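Local coordinates for protein post-proline cleaving enzyme (Rickettsia typhi, PDB 4HVT) that probably cleaves peptides on the carboxyl side of proline as a serine-type oligopeptidase of the prolyl oligopeptidase family, at residues S339-F344 with E382-P387; N353-S356 with R361-L364. One frame throughout, in Å; residues are numbered along the deposited sequence.

Contact 1 of 2, residues S339-F344 with E382-P387; sequences SLKILF and EQWTKP
The indole of W384 carries L343 on one face and a water at its edge. L343 CD1 stands 4.3 Å above the ring plane, over its centre, while the sister methyl leans on the pyrrole half: L343 CD2 is 3.9 Å from W384 CD1 and lies 28° off the normal of the five-membered ring, an off-centre CH-pi contact. The two side chains cross at about a right angle, both methyls of L343 turned to the indole. The water lies in the ring plane, accepts from W384 NE1 at 2.9 Å and donates to S339 O at 3.0 Å. K341 comes in obliquely, its CB 4.2 Å from W384 CD1. A bend at chi2 (-74°) carries its chain past the ring toward the Q383 amide, where K341 CE comes within 4.2 Å of Q383 OE1 while K341 NZ, 4.4 Å from that oxygen, stays beyond hydrogen-bonding range.

With L343 and W384 the closest CA pair at 8.6 Å, the backbones are too far apart for strand pairing. Strand 341-344 is the outermost strand of one four-stranded propeller blade, bonded to strand 322-326 and bulged where L343 and F344 both face L322. Residues 383-384 belong to the next blade. W384 also meets Y301 edge-to-face and touches F303 and A324, so its indole reaches from its own sheet onto the preceding one.

About 172 Å² is buried in all. The join is therefore mainly dispersive, methyl and methylene groups against an aromatic ring, and its directional link is the water tying the indole N-H to the S339 carbonyl.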
loop_
_atom_site.group_PDB
_atom_site.type_symbol
_atom_site.label_atom_id
_atom_site.label_comp_id
_atom_site.label_asym_id
_atom_site.label_seq_id
_atom_site.Cartn_x
_atom_site.Cartn_y
_atom_site.Cartn_z
ATOM N N SER A 339 16.624 29.497 3.255
ATOM C CA SER A 339 15.301 29.445 2.621
ATOM C C SER A 339 14.250 28.627 3.366
ATOM O O SER A 339 13.112 28.485 2.859
ATOM C CB SER A 339 15.389 28.896 1.180
ATOM O OG SER A 339 15.762 27.551 1.193
ATOM N N LEU A 340 14.571 28.037 4.503
ATOM C CA LEU A 340 13.638 27.073 5.064
ATOM C C LEU A 340 12.402 27.771 5.616
ATOM O O LEU A 340 12.520 28.786 6.315
ATOM C CB LEU A 340 14.321 26.201 6.112
ATOM C CG LEU A 340 13.376 25.185 6.726
ATOM C CD1 LEU A 340 14.094 23.831 6.753
ATOM C CD2 LEU A 340 12.907 25.635 8.106
ATOM N N LYS A 341 11.213 27.248 5.269
ATOM C CA LYS A 341 9.951 27.788 5.715
ATOM C C LYS A 341 9.107 26.642 6.228
ATOM O O LYS A 341 9.193 25.564 5.717
ATOM C CB LYS A 341 9.247 28.464 4.582
ATOM C CG LYS A 341 10.024 29.639 4.004
ATOM C CD LYS A 341 9.941 30.776 4.974
ATOM C CE LYS A 341 10.486 32.068 4.425
ATOM N NZ LYS A 341 10.275 33.045 5.506
ATOM N N ILE A 342 8.248 26.909 7.204
ATOM C CA ILE A 342 7.329 25.898 7.706
ATOM C C ILE A 342 5.955 26.082 7.069
ATOM O O ILE A 342 5.349 27.170 7.143
ATOM C CB ILE A 342 7.178 26.004 9.226
ATOM C CG1 ILE A 342 8.530 25.737 9.890
ATOM C CG2 ILE A 342 6.120 25.074 9.719
ATOM C CD1 ILE A 342 8.647 26.357 11.243
ATOM N N LEU A 343 5.494 25.065 6.398
ATOM C CA LEU A 343 4.206 25.138 5.674
ATOM C C LEU A 343 3.035 24.488 6.370
ATOM O O LEU A 343 1.880 24.780 6.019
ATOM C CB LEU A 343 4.330 24.573 4.294
ATOM C CG LEU A 343 5.319 25.460 3.486
ATOM C CD1 LEU A 343 5.302 24.963 2.078
ATOM C CD2 LEU A 343 5.005 26.935 3.572
ATOM N N PHE A 344 3.298 23.651 7.342
ATOM C CA PHE A 344 2.240 22.930 8.053
ATOM C C PHE A 344 2.758 22.613 9.427
ATOM O O PHE A 344 3.828 22.070 9.560
ATOM C CB PHE A 344 1.896 21.643 7.300
ATOM C CG PHE A 344 0.965 20.704 8.028
ATOM C CD1 PHE A 344 -0.364 21.072 8.256
ATOM C CD2 PHE A 344 1.374 19.465 8.477
ATOM C CE1 PHE A 344 -1.232 20.231 8.944
ATOM C CE2 PHE A 344 0.480 18.606 9.129
ATOM C CZ PHE A 344 -0.817 18.983 9.359
ATOM N N GLU A 382 9.184 34.620 -5.156
ATOM C CA GLU A 382 9.917 33.718 -4.297
ATOM C C GLU A 382 9.352 33.606 -2.859
ATOM O O GLU A 382 10.065 33.158 -1.955
ATOM C CB GLU A 382 11.422 34.093 -4.238
ATOM C CG GLU A 382 12.182 33.967 -5.552
ATOM C CD GLU A 382 12.133 32.566 -6.142
ATOM O OE1 GLU A 382 12.916 31.677 -5.709
ATOM O OE2 GLU A 382 11.308 32.363 -7.061
ATOM N N GLN A 383 8.085 33.970 -2.641
ATOM C CA GLN A 383 7.446 33.673 -1.334
ATOM C C GLN A 383 6.227 32.772 -1.532
ATOM O O GLN A 383 5.532 32.897 -2.528
ATOM C CB GLN A 383 6.967 34.942 -0.640
ATOM C CG GLN A 383 8.054 35.921 -0.243
ATOM C CD GLN A 383 9.020 35.386 0.809
ATOM O OE1 GLN A 383 8.627 34.872 1.882
ATOM N NE2 GLN A 383 10.307 35.536 0.521
ATOM N N TRP A 384 5.987 31.908 -0.560
ATOM C CA TRP A 384 4.771 31.080 -0.552
ATOM C C TRP A 384 3.517 31.891 -0.317
ATOM O O TRP A 384 3.437 32.666 0.634
ATOM C CB TRP A 384 4.873 29.968 0.513
ATOM C CG TRP A 384 6.037 29.069 0.262
ATOM C CD1 TRP A 384 7.171 28.981 1.005
ATOM C CD2 TRP A 384 6.197 28.151 -0.831
ATOM N NE1 TRP A 384 8.041 28.060 0.447
ATOM C CE2 TRP A 384 7.471 27.550 -0.693
ATOM C CE3 TRP A 384 5.433 27.824 -1.940
ATOM C CZ2 TRP A 384 7.952 26.599 -1.609
ATOM C CZ3 TRP A 384 5.891 26.827 -2.803
ATOM C CH2 TRP A 384 7.128 26.238 -2.628
ATOM N N THR A 385 2.543 31.732 -1.183
ATOM C CA THR A 385 1.315 32.546 -1.055
ATOM C C THR A 385 0.420 31.994 0.057
ATOM O O THR A 385 0.606 30.858 0.546
ATOM C CB THR A 385 0.518 32.568 -2.357
ATOM O OG1 THR A 385 0.125 31.232 -2.707
ATOM C CG2 THR A 385 1.302 33.175 -3.454
ATOM N N LYS A 386 -0.527 32.825 0.505
ATOM C CA LYS A 386 -1.473 32.403 1.521
ATOM C C LYS A 386 -2.334 31.311 0.908
ATOM O O LYS A 386 -2.908 31.527 -0.157
ATOM C CB LYS A 386 -2.407 33.579 1.919
ATOM C CG LYS A 386 -3.343 33.147 3.026
ATOM C CD LYS A 386 -4.149 34.318 3.583
ATOM C CE LYS A 386 -5.051 34.911 2.519
ATOM N NZ LYS A 386 -6.446 35.067 3.100
ATOM N N PRO A 387 -2.433 30.162 1.554
ATOM C CA PRO A 387 -3.229 29.059 0.986
ATOM C C PRO A 387 -4.728 29.367 0.857
ATOM O O PRO A 387 -5.242 30.231 1.572
ATOM C CB PRO A 387 -2.990 27.928 1.939
ATOM C CG PRO A 387 -1.671 28.255 2.582
ATOM C CD PRO A 387 -1.645 29.723 2.722
HETATM O O HOH W 1 10.831 27.757 1.131
#

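Contact 2 of 2, residues N353-S356 with R361-L364; sequences NFIS and RVFL
V362 meets I355 in a beta hairpin, where strand 362-368 turns back along strand 350-357 within one blade of the propeller. The short segments run antiparallel at 173°, their axes 4.9 Å apart. CG1 of V362, swung opposite its backbone N (chi1 179°), reaches I355 CD1 at 3.7 Å, and the two side chains cross obliquely on the face that also carries L364.

F363 forms a hydrogen-bonded pair with S356. F363 N donates to S356 O over 2.8 Å, an almost straight bond, and F363 O accepts from S356 N at 3.0 Å. F363 O also lies 3.3 Å from I355 CA, a weak CA-H...O contact that supplements the N-H bond. The F363 side chain sets out on the opposite face, its ring leading away from 353-356, with S356 O near its edge; the ring meets W426 edge-to-face, and from that face S356 OG bonds to S403 OG of the following blade.

L364 is the non-hydrogen-bonded partner of I355, and its backbone is hydrogen-bonded to V375 on strand 371-380. Beyond it, N353 and F354 both face A365 in a classic beta bulge. On the side that carries V362 and I355, L364 CD1 rests 4.2 Å from I355 CD1.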
loop_
_atom_site.group_PDB
_atom_site.type_symbol
_atom_site.label_atom_id
_atom_site.label_comp_id
_atom_site.label_asym_id
_atom_site.label_seq_id
_atom_site.Cartn_x
_atom_site.Cartn_y
_atom_site.Cartn_z
ATOM N N ASN A 353 -0.983 14.327 4.922
ATOM C CA ASN A 353 -1.239 13.238 4.030
ATOM C C ASN A 353 -0.275 13.233 2.820
ATOM O O ASN A 353 0.611 12.352 2.710
ATOM C CB ASN A 353 -2.711 13.173 3.626
ATOM C CG ASN A 353 -3.071 11.925 2.844
ATOM O OD1 ASN A 353 -2.332 10.929 2.808
ATOM N ND2 ASN A 353 -4.234 11.981 2.176
ATOM N N PHE A 354 -0.426 14.201 1.934
ATOM C CA PHE A 354 0.430 14.286 0.770
ATOM C C PHE A 354 0.523 15.694 0.209
ATOM O O PHE A 354 -0.334 16.543 0.467
ATOM C CB PHE A 354 0.048 13.275 -0.352
ATOM C CG PHE A 354 -1.296 13.492 -0.982
ATOM C CD1 PHE A 354 -1.461 14.494 -1.938
ATOM C CD2 PHE A 354 -2.382 12.691 -0.639
ATOM C CE1 PHE A 354 -2.702 14.703 -2.547
ATOM C CE2 PHE A 354 -3.607 12.853 -1.271
ATOM C CZ PHE A 354 -3.766 13.881 -2.213
ATOM N N ILE A 355 1.578 15.888 -0.590
ATOM C CA ILE A 355 1.705 17.037 -1.532
ATOM C C ILE A 355 1.503 16.526 -2.963
ATOM O O ILE A 355 1.956 15.434 -3.308
ATOM C CB ILE A 355 3.096 17.641 -1.445
ATOM C CG1 ILE A 355 3.271 18.445 -0.149
ATOM C CG2 ILE A 355 3.498 18.519 -2.626
ATOM C CD1 ILE A 355 2.682 19.831 -0.183
ATOM N N SER A 356 0.828 17.314 -3.813
ATOM C CA SER A 356 0.752 16.976 -5.234
ATOM C C SER A 356 0.851 18.312 -5.963
ATOM O O SER A 356 0.369 19.335 -5.450
ATOM C CB SER A 356 -0.530 16.241 -5.568
ATOM O OG SER A 356 -0.442 15.518 -6.784
ATOM N N ARG A 361 0.209 25.288 -9.157
ATOM C CA ARG A 361 -0.298 25.161 -7.793
ATOM C C ARG A 361 0.325 23.961 -7.072
ATOM O O ARG A 361 0.603 22.928 -7.696
ATOM C CB ARG A 361 -1.841 24.957 -7.814
ATOM C CG ARG A 361 -2.566 26.206 -8.279
ATOM C CD ARG A 361 -2.577 27.286 -7.215
ATOM N NE ARG A 361 -3.411 28.409 -7.576
ATOM C CZ ARG A 361 -2.988 29.444 -8.317
ATOM N NH1 ARG A 361 -1.745 29.464 -8.846
ATOM N NH2 ARG A 361 -3.810 30.475 -8.598
ATOM N N VAL A 362 0.438 24.092 -5.758
ATOM C CA VAL A 362 0.774 22.986 -4.878
ATOM C C VAL A 362 -0.490 22.681 -4.060
ATOM O O VAL A 362 -1.117 23.599 -3.540
ATOM C CB VAL A 362 1.853 23.414 -3.920
ATOM C CG1 VAL A 362 2.192 22.272 -2.986
ATOM C CG2 VAL A 362 3.068 23.939 -4.726
ATOM N N PHE A 363 -0.871 21.412 -3.995
ATOM C CA PHE A 363 -1.968 20.934 -3.187
ATOM C C PHE A 363 -1.411 20.245 -1.946
ATOM O O PHE A 363 -0.527 19.367 -2.054
ATOM C CB PHE A 363 -2.746 19.853 -3.968
ATOM C CG PHE A 363 -3.621 20.405 -5.060
ATOM C CD1 PHE A 363 -3.095 21.011 -6.208
ATOM C CD2 PHE A 363 -4.975 20.229 -4.988
ATOM C CE1 PHE A 363 -3.921 21.453 -7.224
ATOM C CE2 PHE A 363 -5.794 20.715 -5.983
ATOM C CZ PHE A 363 -5.302 21.283 -7.087
ATOM N N LEU A 364 -1.876 20.681 -0.785
ATOM C CA LEU A 364 -1.489 20.137 0.469
ATOM C C LEU A 364 -2.723 19.460 1.026
ATOM O O LEU A 364 -3.682 20.120 1.419
ATOM C CB LEU A 364 -1.022 21.225 1.421
ATOM C CG LEU A 364 -0.873 20.865 2.911
ATOM C CD1 LEU A 364 0.101 19.716 3.137
ATOM C CD2 LEU A 364 -0.631 22.046 3.777
#

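Contact 2 is nested inside the loop that contact 1 closes; their centres are about 13 Å apart and their nearest atoms about 4 Å, without a touch. Both involve the sheet of strands 350-357 to 388-390. Contact 2 knits two neighbouring strands of that blade through backbone hydrogen bonds, and is partly buried, with 276 Å² covered and three touching residues buried. Contact 1 lies at the surface, its centre about 30 Å from that of the chain, against about 19 Å for the centre of contact 2, and joins the same sheet to the outermost strand of the preceding blade. Its chemistry follows: side chains and one water, rather than paired peptides, span the gap between blades.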